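Local structure of serine protease MT3772 (Mycobacterium tuberculosis, 3K6Y) at residues F63-D68 / L118-E123; R69-A74 / V105-V110; A147-A152 / Y172-D177; G128-V133 / I188-Q193; L50-Q55 / G79-T84. The protein cleaves proteins as a membrane-anchored serine endopeptidase, this chain being its protease part, and is probably required for resisting acid and oxidative stress. All blocks are in the same frame, centred on the assembly; numbering follows the deposited sequence.

Contact 1: residues F63-D68 / L118-E123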
# COMPACT_ATOMS: atom_id res chain seq x y z
N PHE A 63 -11.44 9.54 15.41
CA PHE A 63 -12.23 10.64 15.96
C PHE A 63 -12.65 11.57 14.83
O PHE A 63 -11.99 11.65 13.78
CB PHE A 63 -11.48 11.39 17.09
CG PHE A 63 -10.15 11.93 16.67
CD1 PHE A 63 -9.99 13.27 16.31
CD2 PHE A 63 -9.02 11.10 16.62
CE1 PHE A 63 -8.75 13.76 15.90
CE2 PHE A 63 -7.80 11.57 16.20
CZ PHE A 63 -7.65 12.91 15.85
N VAL A 64 -13.76 12.26 15.05
CA VAL A 64 -14.31 13.14 14.04
C VAL A 64 -13.47 14.42 13.96
O VAL A 64 -13.27 15.12 14.96
CB VAL A 64 -15.77 13.47 14.35
CG1 VAL A 64 -16.36 14.32 13.23
CG2 VAL A 64 -16.59 12.20 14.52
N ILE A 65 -12.97 14.71 12.76
CA ILE A 65 -12.17 15.93 12.55
C ILE A 65 -12.91 17.03 11.80
O ILE A 65 -12.49 18.19 11.83
CB ILE A 65 -10.85 15.60 11.81
CG1 ILE A 65 -11.08 14.77 10.54
CG2 ILE A 65 -9.88 14.94 12.78
CD1 ILE A 65 -9.88 14.70 9.61
N SER A 66 -14.00 16.67 11.14
CA SER A 66 -14.83 17.63 10.40
C SER A 66 -16.10 16.81 10.11
O SER A 66 -16.07 15.58 10.14
CB SER A 66 -14.11 18.06 9.13
OG SER A 66 -14.72 19.19 8.53
N PRO A 67 -17.24 17.46 9.81
CA PRO A 67 -18.42 16.61 9.53
C PRO A 67 -18.15 15.50 8.50
O PRO A 67 -17.53 15.76 7.45
CB PRO A 67 -19.47 17.62 9.05
CG PRO A 67 -19.08 18.88 9.84
CD PRO A 67 -17.56 18.90 9.81
N ASP A 68 -18.55 14.27 8.83
CA ASP A 68 -18.38 13.15 7.90
C ASP A 68 -16.93 12.82 7.58
O ASP A 68 -16.65 12.16 6.57
CB ASP A 68 -19.21 13.33 6.63
CG ASP A 68 -20.69 13.32 6.89
OD1 ASP A 68 -21.13 13.16 8.04
OD2 ASP A 68 -21.42 13.43 5.88
N LEU A 118 -14.08 17.32 16.66
CA LEU A 118 -13.19 17.84 17.69
C LEU A 118 -12.22 18.80 17.06
O LEU A 118 -11.91 18.67 15.88
CB LEU A 118 -12.41 16.70 18.36
CG LEU A 118 -13.30 15.61 18.97
CD1 LEU A 118 -12.43 14.55 19.59
CD2 LEU A 118 -14.26 16.18 20.01
N VAL A 119 -11.72 19.76 17.84
CA VAL A 119 -10.76 20.73 17.33
C VAL A 119 -9.38 20.34 17.81
O VAL A 119 -9.21 19.90 18.95
CB VAL A 119 -11.10 22.17 17.84
CG1 VAL A 119 -10.30 23.22 17.07
CG2 VAL A 119 -12.56 22.45 17.67
N PHE A 120 -8.40 20.49 16.92
CA PHE A 120 -6.99 20.35 17.29
C PHE A 120 -6.57 21.53 18.14
O PHE A 120 -6.88 22.69 17.82
CB PHE A 120 -6.10 20.23 16.04
CG PHE A 120 -6.20 18.90 15.37
CD1 PHE A 120 -6.88 18.76 14.16
CD2 PHE A 120 -5.62 17.76 15.96
CE1 PHE A 120 -7.01 17.54 13.54
CE2 PHE A 120 -5.75 16.52 15.34
CZ PHE A 120 -6.42 16.41 14.12
N ALA A 121 -5.87 21.24 19.23
CA ALA A 121 -5.31 22.29 20.09
C ALA A 121 -4.30 23.14 19.34
O ALA A 121 -3.48 22.62 18.59
CB ALA A 121 -4.66 21.68 21.31
N ALA A 122 -4.39 24.46 19.54
CA ALA A 122 -3.57 25.44 18.84
C ALA A 122 -2.11 25.46 19.30
O ALA A 122 -1.23 25.83 18.52
CB ALA A 122 -4.18 26.83 18.96
N GLU A 123 -1.85 25.09 20.55
CA GLU A 123 -0.48 25.11 21.10
C GLU A 123 -0.05 23.76 21.67
O GLU A 123 -0.90 22.98 22.12
CB GLU A 123 -0.34 26.20 22.18
CG GLU A 123 -0.40 27.65 21.68
CD GLU A 123 0.61 27.98 20.58
OE1 GLU A 123 1.82 27.66 20.73
OE2 GLU A 123 0.20 28.57 19.55
O HOH W 1 -10.32 18.67 13.55
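The rings of F63 and F120 meet at the packed end of this contact. F120 brings its CZ to the rim of the F63 ring, in the plane of that ring, and CE1 of F63 lies 4.0 Å from CZ of F120; the two side chains cross at about a right angle. F63 reaches this place because its CG sits between the backbone N and the carbonyl carbon (chi1 57°), which swings the ring across to the 118-123 side. I65 adds one methyl: its CG2 comes to 3.9 Å from CE1 of F120, so the far end of the F120 ring is shared between an aromatic and an aliphatic neighbour. CD1 of L118 closes on CB of F63. M71 of the next strand lies against F63, I65 and F120 alike, and V197 of strand 194-201 backs F63.

The firm backbone tie is a single direct hydrogen bond, from N of L118 to O of V64 at 2.9 Å; it is nearly straight at the hydrogen (176°), although the donor is tilted from the carbonyl plane. One residue further on the join is looser and wetter. There the carbonyls of I65 and L118 face each other across a water, which donates to O of I65 and to O of L118, at 2.8 Å each. Two acceptors that could not bond directly are thereby reconciled. The pattern fits the chymotrypsin-like double barrel: the connection between the barrels, running from strand 105-109 to strand 130-135, is pinned to the outgoing end of strand 56-66.

Contact 2: residues R69-A74 / V105-V110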
# COMPACT_ATOMS: atom_id res chain seq x y z
N ARG A 69 -16.00 13.20 8.47
CA ARG A 69 -14.58 12.89 8.29
C ARG A 69 -13.98 12.43 9.61
O ARG A 69 -14.12 13.10 10.63
CB ARG A 69 -13.79 14.11 7.78
CG ARG A 69 -14.12 14.57 6.36
CD ARG A 69 -13.58 13.54 5.37
NE ARG A 69 -13.76 13.88 3.96
CZ ARG A 69 -14.85 13.62 3.26
NH1 ARG A 69 -15.93 13.12 3.87
NH2 ARG A 69 -14.87 13.89 1.96
N VAL A 70 -13.32 11.28 9.56
CA VAL A 70 -12.74 10.66 10.74
C VAL A 70 -11.23 10.46 10.52
O VAL A 70 -10.81 9.99 9.45
CB VAL A 70 -13.42 9.31 11.01
CG1 VAL A 70 -12.64 8.45 12.01
CG2 VAL A 70 -14.81 9.54 11.54
N MET A 71 -10.42 10.81 11.52
CA MET A 71 -8.99 10.53 11.47
C MET A 71 -8.71 9.27 12.32
O MET A 71 -9.31 9.08 13.40
CB MET A 71 -8.17 11.72 12.00
CG MET A 71 -6.67 11.44 11.95
SD MET A 71 -5.67 12.91 12.29
CE MET A 71 -5.85 13.86 10.77
N THR A 72 -7.77 8.46 11.84
CA THR A 72 -7.25 7.32 12.58
C THR A 72 -5.80 7.10 12.14
O THR A 72 -5.27 7.89 11.36
CB THR A 72 -8.13 6.06 12.35
OG1 THR A 72 -7.70 5.00 13.22
CG2 THR A 72 -8.12 5.56 10.90
N ASN A 73 -5.15 6.06 12.66
CA ASN A 73 -3.83 5.72 12.13
C ASN A 73 -3.95 4.90 10.86
O ASN A 73 -4.91 4.14 10.69
CB ASN A 73 -3.02 4.91 13.14
CG ASN A 73 -2.57 5.73 14.35
OD1 ASN A 73 -2.76 5.30 15.48
ND2 ASN A 73 -1.93 6.87 14.11
N ALA A 74 -2.94 5.01 9.99
CA ALA A 74 -2.91 4.15 8.81
C ALA A 74 -2.90 2.68 9.22
O ALA A 74 -3.56 1.86 8.60
CB ALA A 74 -1.72 4.48 7.94
N VAL A 105 -1.22 7.98 9.26
CA VAL A 105 -2.54 8.58 9.43
C VAL A 105 -3.41 8.21 8.25
O VAL A 105 -2.92 8.16 7.12
CB VAL A 105 -2.45 10.12 9.51
CG1 VAL A 105 -3.86 10.77 9.51
CG2 VAL A 105 -1.70 10.54 10.75
N ALA A 106 -4.68 7.93 8.52
CA ALA A 106 -5.68 7.76 7.48
C ALA A 106 -6.84 8.69 7.78
O ALA A 106 -7.16 8.95 8.95
CB ALA A 106 -6.16 6.30 7.39
N ILE A 107 -7.49 9.17 6.72
CA ILE A 107 -8.74 9.91 6.87
C ILE A 107 -9.82 9.12 6.16
O ILE A 107 -9.63 8.66 5.01
CB ILE A 107 -8.64 11.35 6.29
CG1 ILE A 107 -7.58 12.15 7.08
CG2 ILE A 107 -10.01 12.05 6.34
CD1 ILE A 107 -7.29 13.56 6.54
N LEU A 108 -10.93 8.97 6.87
CA LEU A 108 -12.09 8.25 6.37
C LEU A 108 -13.20 9.20 6.05
O LEU A 108 -13.51 10.10 6.85
CB LEU A 108 -12.59 7.26 7.44
CG LEU A 108 -11.54 6.35 8.04
CD1 LEU A 108 -12.16 5.47 9.09
CD2 LEU A 108 -10.84 5.48 7.02
N ALA A 109 -13.83 8.98 4.90
CA ALA A 109 -15.09 9.65 4.56
C ALA A 109 -16.24 8.79 5.07
O ALA A 109 -16.31 7.58 4.76
CB ALA A 109 -15.21 9.85 3.05
N VAL A 110 -17.11 9.38 5.88
CA VAL A 110 -18.16 8.62 6.58
C VAL A 110 -19.47 9.38 6.45
O VAL A 110 -19.81 10.22 7.28
CB VAL A 110 -17.82 8.43 8.07
CG1 VAL A 110 -18.77 7.42 8.72
CG2 VAL A 110 -16.35 7.96 8.25
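Strands 69-72 and 105-109 pair antiparallel in the first of the two six-stranded barrels of the chymotrypsin-like fold, with M71 opposite I107 and V70 opposite L108. Two hydrogen-bonded pairs form the ladder: V70 with L108, whose shorter bond runs from N of L108 to O of V70 at 2.8 Å, and T72 with A106. In the second pair N of A106 approaches O of T72 from above the carbonyl plane, 43° out of it, where the strand is about to leave the sheet.

On one face V70 packs its CB on CB of L108 and its CG2 on CG2 of V110, 4.0 Å away, while T72 turns CG2 to A106. V45 and I47 of strand 44-51 lie beyond this layer. On the other face CG of M71 rests 3.8 Å from CG1 of V105, and V197 of the second barrel packs against M71.

Past the ladder the chain carries the predicted active-site residues H75 and D104. ND2 of N73 bonds to the carbonyl of D104, and A74 packs on D104, so the pairing probably helps to place these two residues. At the opposite end R69 bends at chi2 (-71°), which folds its chain back over the neighbouring strand. NE is held by the carbonyl of I224, and CB of A109 lies over one face of the guanidinium, 3.4 Å from NH1 of R69.

Contact 3: residues A147-A152 / Y172-D177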
# COMPACT_ATOMS: atom_id res chain seq x y z
N ALA A 147 -3.61 9.95 31.64
CA ALA A 147 -2.27 10.08 31.10
C ALA A 147 -1.63 11.36 31.57
O ALA A 147 -2.29 12.24 32.10
CB ALA A 147 -2.30 10.00 29.55
N ARG A 148 -0.31 11.45 31.39
CA ARG A 148 0.45 12.63 31.72
C ARG A 148 1.50 12.84 30.65
O ARG A 148 2.19 11.90 30.26
CB ARG A 148 1.07 12.53 33.12
CG ARG A 148 1.69 13.83 33.58
CD ARG A 148 2.25 13.81 35.03
NE ARG A 148 1.27 13.35 36.01
CZ ARG A 148 0.29 14.09 36.52
NH1 ARG A 148 0.13 15.36 36.16
NH2 ARG A 148 -0.54 13.55 37.39
N ILE A 149 1.65 14.07 30.18
CA ILE A 149 2.66 14.38 29.17
C ILE A 149 4.05 14.20 29.76
O ILE A 149 4.34 14.73 30.86
CB ILE A 149 2.54 15.83 28.63
CG1 ILE A 149 1.19 16.06 27.94
CG2 ILE A 149 3.69 16.18 27.69
CD1 ILE A 149 1.01 15.30 26.60
N ARG A 150 4.93 13.50 29.05
CA ARG A 150 6.36 13.50 29.40
C ARG A 150 7.10 14.57 28.63
O ARG A 150 7.72 15.44 29.24
CB ARG A 150 7.01 12.13 29.15
CG ARG A 150 6.44 10.98 29.93
CD ARG A 150 7.25 9.74 29.61
NE ARG A 150 6.71 8.53 30.20
CZ ARG A 150 6.92 8.12 31.45
NH1 ARG A 150 7.62 8.88 32.29
NH2 ARG A 150 6.42 6.98 31.88
N GLU A 151 7.06 14.53 27.30
CA GLU A 151 7.91 15.38 26.49
C GLU A 151 7.44 15.37 25.04
O GLU A 151 6.95 14.35 24.57
CB GLU A 151 9.34 14.83 26.56
CG GLU A 151 10.44 15.69 26.00
CD GLU A 151 11.82 15.02 26.08
OE1 GLU A 151 11.89 13.79 26.32
OE2 GLU A 151 12.83 15.73 25.89
N ALA A 152 7.60 16.49 24.34
CA ALA A 152 7.52 16.51 22.87
C ALA A 152 8.92 16.19 22.34
O ALA A 152 9.89 16.84 22.73
CB ALA A 152 7.05 17.87 22.38
N TYR A 172 4.50 13.11 21.09
CA TYR A 172 4.62 13.17 22.54
C TYR A 172 4.90 11.79 23.07
O TYR A 172 4.31 10.80 22.62
CB TYR A 172 3.32 13.64 23.20
CG TYR A 172 2.88 15.04 22.87
CD1 TYR A 172 3.57 16.15 23.39
CD2 TYR A 172 1.74 15.26 22.11
CE1 TYR A 172 3.14 17.44 23.11
CE2 TYR A 172 1.32 16.56 21.82
CZ TYR A 172 2.02 17.64 22.33
OH TYR A 172 1.60 18.91 22.07
N THR A 173 5.79 11.73 24.06
CA THR A 173 5.79 10.59 24.96
C THR A 173 4.89 10.92 26.14
O THR A 173 4.89 12.06 26.61
CB THR A 173 7.19 10.24 25.44
OG1 THR A 173 7.80 11.41 25.99
CG2 THR A 173 8.02 9.75 24.26
N ILE A 174 4.12 9.94 26.59
CA ILE A 174 3.19 10.13 27.69
C ILE A 174 3.43 9.02 28.70
O ILE A 174 3.94 7.93 28.36
CB ILE A 174 1.71 10.16 27.22
CG1 ILE A 174 1.29 8.82 26.61
CG2 ILE A 174 1.48 11.34 26.28
CD1 ILE A 174 -0.18 8.77 26.23
N ARG A 175 3.09 9.31 29.96
CA ARG A 175 2.98 8.27 30.94
C ARG A 175 1.53 7.80 30.95
O ARG A 175 0.63 8.59 31.25
CB ARG A 175 3.40 8.78 32.33
CG ARG A 175 3.35 7.68 33.34
CD ARG A 175 3.97 8.04 34.66
NE ARG A 175 3.83 6.90 35.55
CZ ARG A 175 4.40 6.79 36.75
NH1 ARG A 175 5.15 7.78 37.22
NH2 ARG A 175 4.21 5.69 37.44
N ALA A 176 1.31 6.55 30.56
CA ALA A 176 -0.03 5.96 30.47
C ALA A 176 0.08 4.48 30.19
O ALA A 176 1.11 4.01 29.71
CB ALA A 176 -0.82 6.60 29.32
N ASP A 177 -1.00 3.75 30.45
CA ASP A 177 -1.11 2.36 30.04
C ASP A 177 -1.94 2.29 28.77
O ASP A 177 -3.16 2.10 28.84
CB ASP A 177 -1.75 1.51 31.15
CG ASP A 177 -1.85 0.04 30.78
O HOH W 2 10.50 11.31 26.70
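R150 packs across R175 and against T173, where strands 147-152 and 172-175 form an antiparallel hairpin interrupted by a classic beta bulge: R150 and E151 together face T173. N of R150 donates to O of T173 at 2.8 Å, whereas N of E151 reaches the same oxygen by a weak bond. Before the bulge R148 pairs with R175; within it, N of T173 donates to O of E151; beyond it A152 pairs with Y172.

The R150 side chain can be followed outward. Its CB sits 3.3 Å from both O and OG1 of T173. CG stands anti to the carbonyl carbon (chi1 -61°) and passes near N of R175, and from there the chain runs extended. CD skirts the carbonyl of I174, to whose oxygen NE makes a weak, long bond of 3.4 Å. At the tip, CB of R175 lies over one face of the guanidinium, and NH2 of R150 is 3.5 Å from CG of R175. NH1 and NH2 are bonded to the carbonyls of I22 and E207 respectively.

Behind the strands, CD1 of I149 lies over one face of the Y172 ring, toward its rim, 4.1 Å above the plane, and also touches CG2 of I174. On the polar face a water links OE1 of E151 with OG1 of T173.

R150 thus packs on the aliphatic part of R175, with NH2 of R150 4.5 Å from NE of R175. Carbonyls around R150, and for R175 the carbonyl of V24 at NH1 and a salt bridge to E207, would probably offset the repulsion between the like charges.

Contact 4: residues G128-V133 / I188-Q193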
# COMPACT_ATOMS: atom_id res chain seq x y z
N GLY A 128 4.32 17.17 32.14
CA GLY A 128 3.52 17.05 33.35
C GLY A 128 2.03 17.33 33.25
O GLY A 128 1.30 17.11 34.21
N ALA A 129 1.57 17.79 32.08
CA ALA A 129 0.15 18.12 31.88
C ALA A 129 -0.75 16.89 32.01
O ALA A 129 -0.40 15.81 31.54
CB ALA A 129 -0.06 18.78 30.53
N ASP A 130 -1.90 17.08 32.68
CA ASP A 130 -2.97 16.07 32.73
C ASP A 130 -3.62 15.98 31.35
O ASP A 130 -4.09 16.99 30.80
CB ASP A 130 -4.09 16.46 33.71
CG ASP A 130 -3.69 16.39 35.17
OD1 ASP A 130 -2.89 15.53 35.59
OD2 ASP A 130 -4.23 17.22 35.94
N VAL A 131 -3.65 14.78 30.80
CA VAL A 131 -4.25 14.51 29.49
C VAL A 131 -4.96 13.16 29.55
O VAL A 131 -4.79 12.40 30.52
CB VAL A 131 -3.17 14.57 28.38
CG1 VAL A 131 -2.68 16.02 28.16
CG2 VAL A 131 -1.99 13.63 28.71
N VAL A 132 -5.78 12.86 28.54
CA VAL A 132 -6.56 11.64 28.56
C VAL A 132 -6.50 10.96 27.20
O VAL A 132 -6.69 11.59 26.17
CB VAL A 132 -8.04 11.87 28.96
CG1 VAL A 132 -8.66 10.58 29.41
CG2 VAL A 132 -8.18 12.95 30.04
N VAL A 133 -6.22 9.66 27.22
CA VAL A 133 -6.28 8.82 26.03
C VAL A 133 -7.70 8.27 25.92
O VAL A 133 -8.22 7.70 26.87
CB VAL A 133 -5.26 7.64 26.14
CG1 VAL A 133 -5.52 6.53 25.10
CG2 VAL A 133 -3.85 8.17 26.05
N ILE A 188 -6.50 13.89 24.47
CA ILE A 188 -7.14 15.19 24.68
C ILE A 188 -6.60 15.90 25.90
O ILE A 188 -6.14 15.28 26.86
CB ILE A 188 -8.67 15.09 24.76
CG1 ILE A 188 -9.13 14.19 25.91
CG2 ILE A 188 -9.27 14.64 23.42
CD1 ILE A 188 -10.52 14.56 26.47
N ASP A 189 -6.67 17.22 25.84
CA ASP A 189 -6.40 18.04 27.01
C ASP A 189 -7.70 18.23 27.79
O ASP A 189 -8.76 17.76 27.41
CB ASP A 189 -5.73 19.37 26.63
CG ASP A 189 -6.60 20.29 25.79
OD1 ASP A 189 -6.00 21.19 25.15
OD2 ASP A 189 -7.85 20.17 25.78
N LEU A 190 -7.62 18.96 28.90
CA LEU A 190 -8.78 19.08 29.77
C LEU A 190 -9.83 20.05 29.23
O LEU A 190 -10.92 20.15 29.80
CB LEU A 190 -8.35 19.46 31.19
CG LEU A 190 -7.53 18.36 31.88
CD1 LEU A 190 -7.39 18.63 33.36
CD2 LEU A 190 -8.11 16.97 31.65
N ASN A 191 -9.48 20.73 28.15
CA ASN A 191 -10.39 21.57 27.37
C ASN A 191 -11.15 20.76 26.32
O ASN A 191 -12.01 21.29 25.63
CB ASN A 191 -9.61 22.66 26.65
CG ASN A 191 -9.02 23.68 27.60
OD1 ASN A 191 -9.65 24.06 28.58
ND2 ASN A 191 -7.83 24.14 27.29
N GLY A 192 -10.83 19.47 26.18
CA GLY A 192 -11.51 18.66 25.19
C GLY A 192 -10.99 18.84 23.78
O GLY A 192 -11.65 18.44 22.82
N GLN A 193 -9.82 19.45 23.64
CA GLN A 193 -9.20 19.61 22.33
C GLN A 193 -8.17 18.52 22.12
O GLN A 193 -7.63 17.94 23.07
CB GLN A 193 -8.56 20.99 22.20
CG GLN A 193 -9.60 22.11 22.37
CD GLN A 193 -9.16 23.45 21.81
OE1 GLN A 193 -8.03 23.87 22.01
NE2 GLN A 193 -10.07 24.12 21.11
O HOH W 3 -4.28 19.46 29.74
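In the second barrel of the chymotrypsin-like fold the first and fourth strands meet to close the cylinder, and V132 and I188 form a pair at this seam. It is an antiparallel hydrogen-bonded pair: N of V132 donates to O of I188 in the carbonyl plane, and N of I188 returns a bond to O of V132 at 2.9 Å, with an angle of 170° at the hydrogen. Beside these bonds the side chains touch. CG1 of I188, placed between its backbone N and carbonyl carbon (chi1 60°), lies 3.6 Å from O of V132 and 4.0 Å from CB of V132. CB of V131 lies 3.4 Å from O of I188.

Beyond the pair the chains separate. The 188-193 segment enters a type I turn from D189 to G192, and L190 reaches back from it so that its CD1 meets CB of D130. Between the two backbones a water donates to O of D130 at 2.7 Å and accepts a weak bond from N of L190, bridging where direct pairing has ended. The turn is braced from within: OD2 of D189 takes the N-H of Q193 at 3.0 Å, from above the carboxylate plane, and a weaker one from N of N191.

On its other edge strand 130-135 pairs with strand 143-157, where R148 forms a salt bridge with D130. V131 looks to L187 and to L195 of strand 194-201, the strand into which the turn leads.

Contact 5: residues L50-Q55 / G79-T84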
# COMPACT_ATOMS: atom_id res chain seq x y z
N LEU A 50 -12.01 -5.23 8.08
CA LEU A 50 -11.86 -6.62 7.65
C LEU A 50 -10.63 -6.67 6.78
O LEU A 50 -10.52 -5.91 5.81
CB LEU A 50 -13.08 -7.08 6.86
CG LEU A 50 -14.42 -6.88 7.56
CD1 LEU A 50 -15.54 -7.41 6.70
CD2 LEU A 50 -14.43 -7.53 8.95
N ALA A 51 -9.71 -7.57 7.11
CA ALA A 51 -8.45 -7.66 6.38
C ALA A 51 -8.15 -9.12 6.03
O ALA A 51 -7.19 -9.71 6.53
CB ALA A 51 -7.32 -7.03 7.19
N PRO A 52 -8.96 -9.68 5.12
CA PRO A 52 -8.69 -11.07 4.71
C PRO A 52 -7.29 -11.26 4.11
O PRO A 52 -6.73 -12.35 4.25
CB PRO A 52 -9.80 -11.36 3.68
CG PRO A 52 -10.31 -10.00 3.23
CD PRO A 52 -10.16 -9.13 4.47
N ARG A 53 -6.69 -10.24 3.48
CA ARG A 53 -5.35 -10.40 2.95
C ARG A 53 -4.36 -10.69 4.08
O ARG A 53 -3.32 -11.32 3.88
CB ARG A 53 -4.93 -9.13 2.22
CG ARG A 53 -5.15 -9.10 0.74
CD ARG A 53 -4.24 -8.05 0.10
NE ARG A 53 -4.67 -6.68 0.38
CZ ARG A 53 -3.86 -5.67 0.68
NH1 ARG A 53 -4.37 -4.47 0.88
NH2 ARG A 53 -2.54 -5.85 0.82
N CYS A 54 -4.70 -10.21 5.28
CA CYS A 54 -3.83 -10.31 6.43
C CYS A 54 -4.30 -11.40 7.38
O CYS A 54 -3.71 -11.58 8.44
CB CYS A 54 -3.84 -8.96 7.20
SG CYS A 54 -3.66 -7.50 6.15
N GLN A 55 -5.38 -12.08 7.01
CA GLN A 55 -6.04 -13.10 7.86
C GLN A 55 -6.37 -12.54 9.24
O GLN A 55 -6.17 -13.19 10.27
CB GLN A 55 -5.18 -14.38 7.95
CG GLN A 55 -4.92 -14.99 6.57
CD GLN A 55 -3.99 -16.17 6.57
OE1 GLN A 55 -3.21 -16.37 7.49
NE2 GLN A 55 -4.05 -16.93 5.49
N GLY A 79 -3.95 -2.89 4.91
CA GLY A 79 -4.20 -4.21 4.37
C GLY A 79 -5.66 -4.61 4.30
O GLY A 79 -5.96 -5.68 3.81
N SER A 80 -6.56 -3.75 4.79
CA SER A 80 -7.96 -4.10 4.85
C SER A 80 -8.67 -3.88 3.54
O SER A 80 -8.19 -3.15 2.67
CB SER A 80 -8.66 -3.26 5.91
OG SER A 80 -8.76 -1.89 5.56
N ASN A 81 -9.85 -4.47 3.41
CA ASN A 81 -10.69 -4.18 2.25
C ASN A 81 -12.11 -3.74 2.60
O ASN A 81 -12.92 -3.54 1.70
CB ASN A 81 -10.71 -5.32 1.22
CG ASN A 81 -11.45 -6.52 1.71
OD1 ASN A 81 -11.88 -6.60 2.86
ND2 ASN A 81 -11.60 -7.50 0.82
N ASN A 82 -12.38 -3.54 3.89
CA ASN A 82 -13.67 -3.03 4.32
C ASN A 82 -13.47 -2.35 5.66
O ASN A 82 -12.86 -2.94 6.55
CB ASN A 82 -14.69 -4.17 4.45
CG ASN A 82 -16.06 -3.67 4.79
OD1 ASN A 82 -16.45 -3.67 5.96
ND2 ASN A 82 -16.78 -3.18 3.79
N VAL A 83 -13.98 -1.12 5.81
CA VAL A 83 -13.80 -0.37 7.05
C VAL A 83 -15.16 0.11 7.51
O VAL A 83 -15.90 0.70 6.72
CB VAL A 83 -12.86 0.82 6.84
CG1 VAL A 83 -12.71 1.65 8.13
CG2 VAL A 83 -11.48 0.38 6.34
N THR A 84 -15.50 -0.17 8.76
CA THR A 84 -16.75 0.29 9.35
C THR A 84 -16.42 1.17 10.55
O THR A 84 -15.52 0.86 11.34
CB THR A 84 -17.62 -0.90 9.81
OG1 THR A 84 -17.85 -1.75 8.67
CG2 THR A 84 -18.97 -0.43 10.33
O HOH W 4 -7.76 -7.52 3.03
O HOH W 5 -7.15 -3.89 0.20
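L50 faces N81 and N82 together in a classic beta bulge, with N of N81 donating to O of L50 at 2.9 Å, nearly along the C=O axis, and N of L50 donating to O of N82. This joins the first and fourth strands, 44-51 and 82-87, at one end of the first barrel of the chymotrypsin-like fold. The bulge is also where the strands part: after A51 the chain enters a 3-10 segment, 52-54, while the 79-84 segment arrives from a loop at G79.

L50 and N82 lie side by side and point the same way, CD1 of L50 being 4.0 Å from CB of N82. CB of A51 rests 3.8 Å from CA of S80, and the ring of P52 crosses N81 at about a right angle. G79 is closely surrounded. SG of C54, disulfide-bonded to C235, approaches CA of G79 at 3.8 Å, and the guanidinium of R53 lies with one face over that same CA.

R53 ties several parts together. Its chain bends at chi3 (-73°), carrying the guanidinium over G79, where NH1 is bonded to the carbonyl of G233 and NH2 forms a salt bridge with D163 of the second subunit. Two waters complete the join. One accepts from N of R53 and donates to O of G79; the other lies in the guanidinium plane, 2.9 Å from NH1 of R53, and donates to O of S80 at 2.8 Å.

Overall arrangement
The five contacts sample both barrels of a chymotrypsin-like protease and the connection between them. Contacts 2 and 5 lie in the first barrel, centres about 15 Å apart, and their segments alternate along the chain. Contacts 3 and 4 share the second barrel, centres about 11 Å apart, with contact 3 nested inside the loop that contact 4 closes. Contact 1 bridges the halves: it encloses contact 2 in sequence, touches it, and packs against contact 4 through Q193. The centres of contacts 4 and 5, in different barrels, are about 32 Å apart. The predicted triad draws H75 and D104 from the first barrel's connections and S183 from the second's, so its geometry probably depends on how the barrels are joined.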